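Local atomic coordinates of SmhB (Serratia marcescens, PDB entry 6ZZ5), a protein that is the B component of Smh, a tripartite alpha-pore-forming toxin, captured here in its soluble form. Residues Asp10-Gln15 with Asp326-Ile331; Asn75-Gln80 with Ile330-Met335; Gly189-Thr194 with Gly337-Glu342. All blocks are in the same frame, centred on the assembly; numbering follows the deposited sequence.

Contact 1. Residues Asp10-Gln15 with Asp326-Ile331; sequences DGMNAQ and DGTKII
M12 reaches from helix 4-30 to helix 321-336 and meets three residues there with its thioether end. The two segments run nearly parallel, 13° apart, with their axes 10.8 Å from each other at closest approach. A gap of that size is bridged by a long side chain: CG of M12 is swung away from the backbone N (chi1 177°), the next torsion keeps the chain straight, and only the last one (chi3 72°) bends. The bend turns the methyl CE toward the G327-T328 backbone, while both SD and CE stay in contact with T328 and I331. SD lies 3.5 Å from CG2 of T328, whose side chain it crosses at about a right angle. CE of M12 sits 4.0 Å from C of G327, against a backbone that carries no side chain, and 3.8 Å from CD1 of I331.

That same CD1 also meets N13, whose OD1 approaches to 3.6 Å. I331 gets there because its CG1 branch points opposite its own carbonyl carbon, carrying the methyl to where it meets both M12 and N13. The hydroxyl of T328 is turned to other work, with a hydrogen bond to O of L325. Since the contact is buried and its partners are a thioether, methyl groups and bare glycine backbone, cohesion here comes from dispersion and close fit, with the amide oxygen of N13 adding a polar border.

Contact 2. Residues Asn75-Gln80 with Ile330-Met335; sequences NVTNIQ and IIKQQM
The polar part of this contact is one short bond, in which NZ of K332 donates to OG1 of T77 at 2.6 Å. The lysine chain is bent at chi3 (62°) and again at chi4, which brings the ammonium group across the threonine side chain at about a right angle. OG1 also has a weak hydrogen bond to O of I73, one turn earlier in its own helix, so the hydroxyl links the ammonium group to the backbone of helix 44-92.

The apolar part lies closer to the interior. V76 lays its CG1 methyl 3.8 Å from CG of K332, the two side chains sliding past each other in opposite directions, while its CG2 methyl meets CG2 of I331 at 4.0 Å. One valine thus divides its two methyls between an aliphatic lysine stem and a branched neighbour. Q80 adds a looser touch, NE2 standing 4.1 Å from CD of K332; the polar business of that amide is with OG1 of T328.

The segments run antiparallel, at 159°, with axes 10.3 Å apart. Helix 44-92 is packed on further sides: I79 rests on M281 and W285 of helix 252-300 and on M12 of helix 4-30. S16 of helix 4-30 touches both V76 and I331, and on helix 321-336 I331 is also met by L185 and L186 of the loop before strand 191-196.

Contact 3. Residues Gly189-Thr194 with Gly337-Glu342; sequences GGAIVT and GVVVRE
A parallel pairing of strands 191-196 and 339-340 forms one border of a small mixed beta-sheet in this otherwise largely helical toxin component. Strand 339-340 is an outermost strand of the sheet, while 191-196 has the antiparallel strand 216-221 as its other neighbour: A191 and V193 make backbone hydrogen bonds to A221 and M219.

V193 is paired with V339 and T194 with V340. The ladder alternates between the strands: N of V339 donates to O of I192 at 2.8 Å, N of T194 to O of V339 at 2.7 Å, and N of R341 to O of T194 at 2.8 Å. The outer two are almost straight, at 178° and 171° at the hydrogen, whereas the middle one is bent to 140°, its donor tilted out of the carbonyl plane. That oxygen of V339 is also approached by CA of V193 in a CA-H...O contact.

Side chains sort themselves by face. V193 and V339 lie side by side and point the same way, CG2 of the first meeting CB of the second at 4.1 Å. R341 extends this side, and CB of A191, which points toward 337-342, also reaches CG2 of V339. CG1 of V193 is 3.9 Å from CG of R341, whose guanidinium lies oblique to that methyl and whose side chain also rests on F352 and L356 of helix 349-359. On the other face T194 has V338 and V340 as neighbours, and L20 of helix 4-30 touches both I192 and V338. T194 holds OG1 between its own backbone N and carbonyl carbon, which puts the hydroxyl beside V340 and leaves the CG2 methyl of T194 to cross V338, 3.7 Å from its CG1.

Contacts 1 and 2 lie 6 Å apart, centre to centre, and share I330 and I331 of helix 321-336, which packs parallel to helix 4-30 and antiparallel to helix 44-92. They also touch directly, with O of T328 packed on CG1 of V76. Contact 3 has its centre about 17 Å from each of the others, and Q334 of contact 2 packs against G190, A191 and I192 there. In chain order the first partners are 10-15, 75-80 and 189-194; the second all fall between 326 and 342. The C-terminal region therefore returns to two early helices, then continues directly into the sheet edge, joining helical bundle and sheet in the soluble form.

Contact 1. Residues Asp10-Gln15 with Asp326-Ile331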
ATOM      1  N   ASP A  10      10.166  -8.581   8.709  1.00 19.46           N
ATOM      2  CA  ASP A  10       9.388  -8.957   7.507  1.00 22.45           C
ATOM      3  C   ASP A  10       8.077  -8.170   7.494  1.00 18.57           C
ATOM      4  O   ASP A  10       7.685  -7.763   6.409  1.00 18.82           O
ATOM      5  CB  ASP A  10       9.088 -10.452   7.466  1.00 21.84           C
ATOM      6  CG  ASP A  10      10.329 -11.291   7.230  1.00 30.03           C
ATOM      7  OD1 ASP A  10      11.372 -10.729   6.763  1.00 27.16           O
ATOM      8  OD2 ASP A  10      10.243 -12.485   7.519  1.00 30.11           O
ATOM      9  N   GLY A  11       7.429  -8.011   8.655  1.00 17.98           N
ATOM     10  CA  GLY A  11       6.173  -7.221   8.772  1.00 18.69           C
ATOM     11  C   GLY A  11       6.374  -5.786   8.342  1.00 19.39           C
ATOM     12  O   GLY A  11       5.500  -5.219   7.597  1.00 18.64           O
ATOM     13  N   MET A  12       7.455  -5.177   8.846  1.00 19.46           N
ATOM     14  CA  MET A  12       7.797  -3.774   8.562  1.00 16.43           C
ATOM     15  C   MET A  12       8.056  -3.612   7.047  1.00 16.90           C
ATOM     16  O   MET A  12       7.560  -2.630   6.479  1.00 15.81           O
ATOM     17  CB  MET A  12       9.039  -3.356   9.342  1.00 17.89           C
ATOM     18  CG  MET A  12       9.433  -1.982   9.023  1.00 18.94           C
ATOM     19  SD  MET A  12      10.862  -1.494   9.991  1.00 21.04           S
ATOM     20  CE  MET A  12      12.190  -2.426   9.250  1.00 22.23           C
ATOM     21  N   ASN A  13       8.858  -4.482   6.444  1.00 18.33           N
ATOM     22  CA  ASN A  13       9.211  -4.390   5.010  1.00 18.18           C
ATOM     23  C   ASN A  13       7.920  -4.528   4.170  1.00 21.02           C
ATOM     24  O   ASN A  13       7.741  -3.696   3.244  1.00 16.57           O
ATOM     25  CB  ASN A  13      10.243  -5.430   4.582  1.00 20.46           C
ATOM     26  CG  ASN A  13      11.637  -5.172   5.140  1.00 19.48           C
ATOM     27  OD1 ASN A  13      11.931  -4.071   5.608  1.00 17.24           O
ATOM     28  ND2 ASN A  13      12.501  -6.175   5.034  1.00 19.84           N
ATOM     29  N   ALA A  14       7.050  -5.495   4.500  1.00 16.43           N
ATOM     30  CA  ALA A  14       5.836  -5.795   3.699  1.00 18.01           C
ATOM     31  C   ALA A  14       4.832  -4.648   3.848  1.00 21.71           C
ATOM     32  O   ALA A  14       4.265  -4.222   2.838  1.00 19.66           O
ATOM     33  CB  ALA A  14       5.244  -7.122   4.097  1.00 18.54           C
ATOM     34  N   GLN A  15       4.660  -4.097   5.062  1.00 15.51           N
ATOM     35  CA  GLN A  15       3.624  -3.086   5.269  1.00 16.57           C
ATOM     36  C   GLN A  15       4.082  -1.781   4.637  1.00 14.52           C
ATOM     37  O   GLN A  15       3.257  -1.103   4.066  1.00 14.09           O
ATOM     38  CB  GLN A  15       3.354  -2.814   6.728  1.00 18.06           C
ATOM     39  CG  GLN A  15       2.176  -1.903   6.937  1.00 16.80           C
ATOM     40  CD  GLN A  15       1.764  -1.769   8.387  1.00 19.38           C
ATOM     41  OE1 GLN A  15       2.557  -1.555   9.290  1.00 17.23           O
ATOM     42  NE2 GLN A  15       0.469  -1.809   8.606  1.00 16.66           N
ATOM     43  N   ASP A 326      18.767  -0.435  10.560  1.00 18.89           N
ATOM     44  CA  ASP A 326      19.112   0.076   9.199  1.00 20.71           C
ATOM     45  C   ASP A 326      17.816   0.202   8.367  1.00 18.23           C
ATOM     46  O   ASP A 326      17.634   1.241   7.698  1.00 19.43           O
ATOM     47  CB  ASP A 326      20.103  -0.854   8.501  1.00 22.37           C
ATOM     48  CG  ASP A 326      21.516  -0.815   9.042  1.00 27.89           C
ATOM     49  OD1 ASP A 326      21.799   0.050   9.890  1.00 23.82           O
ATOM     50  OD2 ASP A 326      22.357  -1.592   8.542  1.00 29.43           O
ATOM     51  N   GLY A 327      16.983  -0.827   8.378  1.00 18.17           N
ATOM     52  CA  GLY A 327      15.702  -0.855   7.633  1.00 21.47           C
ATOM     53  C   GLY A 327      14.814   0.288   8.046  1.00 23.85           C
ATOM     54  O   GLY A 327      14.259   0.966   7.174  1.00 17.24           O
ATOM     55  N   THR A 328      14.632   0.507   9.357  1.00 19.17           N
ATOM     56  CA  THR A 328      13.746   1.598   9.826  1.00 18.07           C
ATOM     57  C   THR A 328      14.235   2.921   9.234  1.00 17.51           C
ATOM     58  O   THR A 328      13.376   3.748   8.883  1.00 21.85           O
ATOM     59  CB  THR A 328      13.660   1.716  11.361  1.00 18.52           C
ATOM     60  OG1 THR A 328      14.944   2.038  11.929  1.00 18.12           O
ATOM     61  CG2 THR A 328      13.094   0.432  11.961  1.00 15.67           C
ATOM     62  N   LYS A 329      15.535   3.145   9.184  1.00 18.64           N
ATOM     63  CA  LYS A 329      16.122   4.443   8.748  1.00 17.68           C
ATOM     64  C   LYS A 329      15.897   4.591   7.226  1.00 19.16           C
ATOM     65  O   LYS A 329      15.481   5.685   6.765  1.00 21.00           O
ATOM     66  CB  LYS A 329      17.627   4.531   9.047  1.00 22.73           C
ATOM     67  CG  LYS A 329      18.009   4.563  10.537  1.00 31.01           C
ATOM     68  CD  LYS A 329      19.535   4.550  10.768  1.00 35.74           C
ATOM     69  CE  LYS A 329      19.990   3.994  12.110  1.00 37.52           C
ATOM     70  NZ  LYS A 329      19.457   4.838  13.191  1.00 46.09           N
ATOM     71  N   ILE A 330      16.148   3.536   6.488  1.00 18.71           N
ATOM     72  CA  ILE A 330      16.030   3.548   4.991  1.00 18.73           C
ATOM     73  C   ILE A 330      14.551   3.708   4.646  1.00 18.14           C
ATOM     74  O   ILE A 330      14.230   4.559   3.804  1.00 20.80           O
ATOM     75  CB  ILE A 330      16.654   2.315   4.353  1.00 20.50           C
ATOM     76  CG1 ILE A 330      18.135   2.177   4.733  1.00 23.48           C
ATOM     77  CG2 ILE A 330      16.482   2.375   2.829  1.00 21.86           C
ATOM     78  CD1 ILE A 330      18.696   0.798   4.450  1.00 24.67           C
ATOM     79  N   ILE A 331      13.699   2.976   5.325  1.00 20.10           N
ATOM     80  CA  ILE A 331      12.243   3.017   5.058  1.00 22.48           C
ATOM     81  C   ILE A 331      11.729   4.417   5.325  1.00 22.03           C
ATOM     82  O   ILE A 331      11.020   4.984   4.444  1.00 18.71           O
ATOM     83  CB  ILE A 331      11.483   1.919   5.812  1.00 18.08           C
ATOM     84  CG1 ILE A 331      11.852   0.572   5.212  1.00 16.55           C
ATOM     85  CG2 ILE A 331       9.997   2.149   5.774  1.00 17.57           C
ATOM     86  CD1 ILE A 331      11.366  -0.573   6.012  1.00 18.30           C
TER

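Contact 2. Residues Asn75-Gln80 with Ile330-Met335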
ATOM      1  N   ASN A  75       4.450   3.367  12.872  1.00 17.89           N
ATOM      2  CA  ASN A  75       4.764   1.979  13.237  1.00 15.29           C
ATOM      3  C   ASN A  75       6.270   1.798  13.012  1.00 16.45           C
ATOM      4  O   ASN A  75       6.942   1.157  13.841  1.00 15.57           O
ATOM      5  CB  ASN A  75       3.990   0.957  12.426  1.00 16.69           C
ATOM      6  CG  ASN A  75       4.423  -0.442  12.794  1.00 17.82           C
ATOM      7  OD1 ASN A  75       4.110  -0.885  13.889  1.00 19.45           O
ATOM      8  ND2 ASN A  75       5.085  -1.138  11.881  1.00 16.94           N
ATOM      9  N   VAL A  76       6.803   2.310  11.906  1.00 14.61           N
ATOM     10  CA  VAL A  76       8.246   2.127  11.605  1.00 16.18           C
ATOM     11  C   VAL A  76       9.049   2.849  12.697  1.00 15.62           C
ATOM     12  O   VAL A  76      10.097   2.297  13.114  1.00 16.43           O
ATOM     13  CB  VAL A  76       8.611   2.631  10.190  1.00 16.11           C
ATOM     14  CG1 VAL A  76      10.095   2.575   9.983  1.00 21.61           C
ATOM     15  CG2 VAL A  76       7.879   1.872   9.108  1.00 18.59           C
ATOM     16  N   THR A  77       8.677   4.053  13.073  1.00 15.72           N
ATOM     17  CA  THR A  77       9.336   4.803  14.180  1.00 20.52           C
ATOM     18  C   THR A  77       9.274   3.980  15.486  1.00 18.28           C
ATOM     19  O   THR A  77      10.247   3.952  16.270  1.00 17.54           O
ATOM     20  CB  THR A  77       8.669   6.172  14.402  1.00 23.24           C
ATOM     21  OG1 THR A  77       8.762   6.817  13.127  1.00 20.34           O
ATOM     22  CG2 THR A  77       9.338   6.984  15.498  1.00 28.17           C
ATOM     23  N   ASN A  78       8.157   3.324  15.732  1.00 18.95           N
ATOM     24  CA  ASN A  78       7.962   2.514  16.976  1.00 20.39           C
ATOM     25  C   ASN A  78       8.907   1.318  16.945  1.00 20.09           C
ATOM     26  O   ASN A  78       9.455   0.996  17.977  1.00 18.55           O
ATOM     27  CB  ASN A  78       6.513   2.036  17.126  1.00 16.62           C
ATOM     28  CG  ASN A  78       5.556   3.165  17.388  1.00 19.41           C
ATOM     29  OD1 ASN A  78       5.993   4.252  17.750  1.00 17.98           O
ATOM     30  ND2 ASN A  78       4.262   2.916  17.251  1.00 19.32           N
ATOM     31  N   ILE A  79       9.063   0.659  15.790  1.00 18.79           N
ATOM     32  CA  ILE A  79      10.019  -0.454  15.654  1.00 17.58           C
ATOM     33  C   ILE A  79      11.401   0.105  15.990  1.00 18.82           C
ATOM     34  O   ILE A  79      12.142  -0.527  16.714  1.00 18.34           O
ATOM     35  CB  ILE A  79       9.948  -1.071  14.247  1.00 17.71           C
ATOM     36  CG1 ILE A  79       8.552  -1.700  14.033  1.00 19.79           C
ATOM     37  CG2 ILE A  79      11.075  -2.061  14.065  1.00 18.89           C
ATOM     38  CD1 ILE A  79       8.363  -2.322  12.702  1.00 22.49           C
ATOM     39  N   GLN A  80      11.773   1.234  15.393  1.00 16.43           N
ATOM     40  CA  GLN A  80      13.098   1.820  15.618  1.00 16.71           C
ATOM     41  C   GLN A  80      13.260   2.024  17.130  1.00 17.25           C
ATOM     42  O   GLN A  80      14.322   1.638  17.666  1.00 19.63           O
ATOM     43  CB  GLN A  80      13.258   3.126  14.868  1.00 18.23           C
ATOM     44  CG  GLN A  80      14.655   3.702  14.942  1.00 19.53           C
ATOM     45  CD  GLN A  80      14.789   4.900  14.048  1.00 21.64           C
ATOM     46  OE1 GLN A  80      14.718   5.984  14.543  1.00 24.32           O
ATOM     47  NE2 GLN A  80      14.911   4.712  12.741  1.00 20.51           N
ATOM     48  N   ILE A 330      16.148   3.536   6.488  1.00 18.71           N
ATOM     49  CA  ILE A 330      16.030   3.548   4.991  1.00 18.73           C
ATOM     50  C   ILE A 330      14.551   3.708   4.646  1.00 18.14           C
ATOM     51  O   ILE A 330      14.230   4.559   3.804  1.00 20.80           O
ATOM     52  CB  ILE A 330      16.654   2.315   4.353  1.00 20.50           C
ATOM     53  CG1 ILE A 330      18.135   2.177   4.733  1.00 23.48           C
ATOM     54  CG2 ILE A 330      16.482   2.375   2.829  1.00 21.86           C
ATOM     55  CD1 ILE A 330      18.696   0.798   4.450  1.00 24.67           C
ATOM     56  N   ILE A 331      13.699   2.976   5.325  1.00 20.10           N
ATOM     57  CA  ILE A 331      12.243   3.017   5.058  1.00 22.48           C
ATOM     58  C   ILE A 331      11.729   4.417   5.325  1.00 22.03           C
ATOM     59  O   ILE A 331      11.020   4.984   4.444  1.00 18.71           O
ATOM     60  CB  ILE A 331      11.483   1.919   5.812  1.00 18.08           C
ATOM     61  CG1 ILE A 331      11.852   0.572   5.212  1.00 16.55           C
ATOM     62  CG2 ILE A 331       9.997   2.149   5.774  1.00 17.57           C
ATOM     63  CD1 ILE A 331      11.366  -0.573   6.012  1.00 18.30           C
ATOM     64  N   LYS A 332      12.078   5.014   6.462  1.00 21.08           N
ATOM     65  CA  LYS A 332      11.565   6.386   6.714  1.00 23.31           C
ATOM     66  C   LYS A 332      11.987   7.342   5.585  1.00 19.88           C
ATOM     67  O   LYS A 332      11.147   8.181   5.152  1.00 19.46           O
ATOM     68  CB  LYS A 332      11.968   6.819   8.115  1.00 24.93           C
ATOM     69  CG  LYS A 332      11.125   6.126   9.188  1.00 30.69           C
ATOM     70  CD  LYS A 332      11.723   6.259  10.587  1.00 33.24           C
ATOM     71  CE  LYS A 332      11.800   7.696  11.004  1.00 34.59           C
ATOM     72  NZ  LYS A 332      10.780   7.973  12.015  1.00 39.36           N
ATOM     73  N   GLN A 333      13.238   7.276   5.156  1.00 17.85           N
ATOM     74  CA  GLN A 333      13.781   8.144   4.081  1.00 20.56           C
ATOM     75  C   GLN A 333      13.025   7.876   2.773  1.00 19.19           C
ATOM     76  O   GLN A 333      12.633   8.815   2.072  1.00 21.03           O
ATOM     77  CB  GLN A 333      15.276   7.885   3.858  1.00 22.95           C
ATOM     78  CG  GLN A 333      16.198   8.447   4.934  1.00 35.82           C
ATOM     79  CD  GLN A 333      17.636   8.174   4.548  1.00 36.52           C
ATOM     80  OE1 GLN A 333      18.016   7.038   4.267  1.00 51.64           O
ATOM     81  NE2 GLN A 333      18.420   9.225   4.441  1.00 41.47           N
ATOM     82  N   GLN A 334      12.843   6.620   2.420  1.00 19.63           N
ATOM     83  CA  GLN A 334      12.102   6.261   1.171  1.00 21.94           C
ATOM     84  C   GLN A 334      10.666   6.774   1.209  1.00 19.79           C
ATOM     85  O   GLN A 334      10.199   7.249   0.205  1.00 22.12           O
ATOM     86  CB  GLN A 334      12.036   4.758   0.972  1.00 22.15           C
ATOM     87  CG  GLN A 334      13.388   4.209   0.642  1.00 29.26           C
ATOM     88  CD  GLN A 334      13.768   4.151  -0.813  1.00 28.02           C
ATOM     89  OE1 GLN A 334      13.074   4.642  -1.719  1.00 31.01           O
ATOM     90  NE2 GLN A 334      14.949   3.575  -1.004  1.00 28.06           N
ATOM     91  N   MET A 335       9.982   6.631   2.341  1.00 20.41           N
ATOM     92  CA  MET A 335       8.560   7.016   2.473  1.00 20.05           C
ATOM     93  C   MET A 335       8.436   8.530   2.411  1.00 25.32           C
ATOM     94  O   MET A 335       7.448   9.001   1.846  1.00 22.00           O
ATOM     95  CB  MET A 335       7.943   6.417   3.740  1.00 20.64           C
ATOM     96  CG  MET A 335       7.900   4.902   3.606  1.00 24.29           C
ATOM     97  SD  MET A 335       7.007   4.076   4.922  1.00 28.98           S
ATOM     98  CE  MET A 335       5.349   4.342   4.275  1.00 28.05           C
TER

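Contact 3. Residues Gly189-Thr194 with Gly337-Glu342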
ATOM      1  N   GLY A 189      20.049   5.368  -0.613  1.00 24.52           N
ATOM      2  CA  GLY A 189      20.172   6.508  -1.534  1.00 23.45           C
ATOM      3  C   GLY A 189      19.177   6.456  -2.684  1.00 27.42           C
ATOM      4  O   GLY A 189      19.198   7.383  -3.483  1.00 27.96           O
ATOM      5  N   GLY A 190      18.371   5.393  -2.795  1.00 23.08           N
ATOM      6  CA  GLY A 190      17.415   5.218  -3.877  1.00 20.96           C
ATOM      7  C   GLY A 190      16.119   5.952  -3.567  1.00 21.15           C
ATOM      8  O   GLY A 190      15.945   6.537  -2.487  1.00 20.62           O
ATOM      9  N   ALA A 191      15.227   5.928  -4.529  1.00 22.54           N
ATOM     10  CA  ALA A 191      13.905   6.547  -4.392  1.00 23.83           C
ATOM     11  C   ALA A 191      12.884   5.705  -5.150  1.00 23.35           C
ATOM     12  O   ALA A 191      13.260   4.879  -6.018  1.00 23.71           O
ATOM     13  CB  ALA A 191      13.944   7.974  -4.904  1.00 25.31           C
ATOM     14  N   ILE A 192      11.623   5.900  -4.789  1.00 19.80           N
ATOM     15  CA  ILE A 192      10.455   5.383  -5.517  1.00 19.05           C
ATOM     16  C   ILE A 192       9.926   6.542  -6.373  1.00 20.80           C
ATOM     17  O   ILE A 192       9.769   7.628  -5.852  1.00 21.36           O
ATOM     18  CB  ILE A 192       9.451   4.814  -4.518  1.00 21.25           C
ATOM     19  CG1 ILE A 192      10.105   3.680  -3.718  1.00 24.25           C
ATOM     20  CG2 ILE A 192       8.171   4.370  -5.216  1.00 20.40           C
ATOM     21  CD1 ILE A 192      10.445   2.509  -4.550  1.00 29.50           C
ATOM     22  N   VAL A 193       9.721   6.313  -7.657  1.00 17.66           N
ATOM     23  CA  VAL A 193       9.224   7.342  -8.610  1.00 22.59           C
ATOM     24  C   VAL A 193       7.812   6.935  -9.027  1.00 21.05           C
ATOM     25  O   VAL A 193       7.640   5.712  -9.406  1.00 20.03           O
ATOM     26  CB  VAL A 193      10.125   7.409  -9.851  1.00 25.52           C
ATOM     27  CG1 VAL A 193       9.601   8.456 -10.819  1.00 26.27           C
ATOM     28  CG2 VAL A 193      11.564   7.705  -9.463  1.00 30.96           C
ATOM     29  N   THR A 194       6.894   7.889  -9.091  1.00 18.96           N
ATOM     30  CA  THR A 194       5.461   7.594  -9.331  1.00 19.19           C
ATOM     31  C   THR A 194       4.934   8.545 -10.385  1.00 18.37           C
ATOM     32  O   THR A 194       5.494   9.649 -10.605  1.00 22.07           O
ATOM     33  CB  THR A 194       4.599   7.636  -8.052  1.00 18.29           C
ATOM     34  OG1 THR A 194       4.518   8.963  -7.536  1.00 20.64           O
ATOM     35  CG2 THR A 194       5.161   6.771  -6.965  1.00 20.88           C
ATOM     36  N   GLY A 337      10.527  10.398   0.646  1.00 24.07           N
ATOM     37  CA  GLY A 337      11.312  10.880  -0.517  1.00 22.25           C
ATOM     38  C   GLY A 337      10.689  10.447  -1.839  1.00 23.05           C
ATOM     39  O   GLY A 337      11.364  10.551  -2.871  1.00 24.45           O
ATOM     40  N   VAL A 338       9.446   9.954  -1.827  1.00 21.57           N
ATOM     41  CA  VAL A 338       8.749   9.544  -3.091  1.00 23.58           C
ATOM     42  C   VAL A 338       8.798  10.676  -4.113  1.00 23.29           C
ATOM     43  O   VAL A 338       8.517  11.808  -3.760  1.00 24.06           O
ATOM     44  CB  VAL A 338       7.323   9.047  -2.849  1.00 24.18           C
ATOM     45  CG1 VAL A 338       6.652   8.713  -4.181  1.00 25.64           C
ATOM     46  CG2 VAL A 338       7.323   7.849  -1.918  1.00 20.73           C
ATOM     47  N   VAL A 339       9.177  10.360  -5.347  1.00 23.40           N
ATOM     48  CA  VAL A 339       9.290  11.309  -6.496  1.00 22.80           C
ATOM     49  C   VAL A 339       8.045  11.203  -7.348  1.00 22.83           C
ATOM     50  O   VAL A 339       7.601  10.073  -7.610  1.00 22.27           O
ATOM     51  CB  VAL A 339      10.560  10.982  -7.293  1.00 25.12           C
ATOM     52  CG1 VAL A 339      10.678  11.767  -8.594  1.00 24.43           C
ATOM     53  CG2 VAL A 339      11.776  11.201  -6.394  1.00 29.95           C
ATOM     54  N   VAL A 340       7.408  12.331  -7.617  1.00 20.82           N
ATOM     55  CA  VAL A 340       6.199  12.384  -8.492  1.00 22.16           C
ATOM     56  C   VAL A 340       6.604  13.013  -9.816  1.00 19.56           C
ATOM     57  O   VAL A 340       7.205  14.085  -9.796  1.00 25.79           O
ATOM     58  CB  VAL A 340       5.028  13.116  -7.818  1.00 26.53           C
ATOM     59  CG1 VAL A 340       3.811  13.191  -8.708  1.00 26.12           C
ATOM     60  CG2 VAL A 340       4.657  12.437  -6.533  1.00 25.75           C
ATOM     61  N   ARG A 341       6.387  12.309 -10.904  1.00 20.60           N
ATOM     62  CA  ARG A 341       6.454  12.905 -12.257  1.00 21.58           C
ATOM     63  C   ARG A 341       5.042  13.227 -12.779  1.00 20.48           C
ATOM     64  O   ARG A 341       4.171  12.401 -12.697  1.00 20.17           O
ATOM     65  CB  ARG A 341       7.218  11.999 -13.214  1.00 27.01           C
ATOM     66  CG  ARG A 341       8.617  11.697 -12.714  1.00 28.14           C
ATOM     67  CD  ARG A 341       9.546  11.656 -13.858  1.00 38.48           C
ATOM     68  NE  ARG A 341      10.897  11.433 -13.410  1.00 40.74           N
ATOM     69  CZ  ARG A 341      11.847  10.983 -14.209  1.00 40.14           C
ATOM     70  NH1 ARG A 341      11.573  10.633 -15.458  1.00 37.66           N
ATOM     71  NH2 ARG A 341      13.068  10.840 -13.739  1.00 33.74           N
ATOM     72  N   GLU A 342       4.886  14.388 -13.370  1.00 22.27           N
ATOM     73  CA  GLU A 342       3.660  14.851 -14.070  1.00 24.14           C
ATOM     74  C   GLU A 342       3.630  14.211 -15.465  1.00 26.51           C
ATOM     75  O   GLU A 342       4.653  14.184 -16.194  1.00 24.09           O
ATOM     76  CB  GLU A 342       3.635  16.389 -14.188  1.00 27.95           C
ATOM     77  CG  GLU A 342       3.630  17.082 -12.805  1.00 34.97           C
ATOM     78  CD  GLU A 342       2.582  16.549 -11.817  1.00 32.88           C
ATOM     79  OE1 GLU A 342       1.458  16.236 -12.242  1.00 28.08           O
ATOM     80  OE2 GLU A 342       2.877  16.397 -10.613  1.00 27.38           O
TER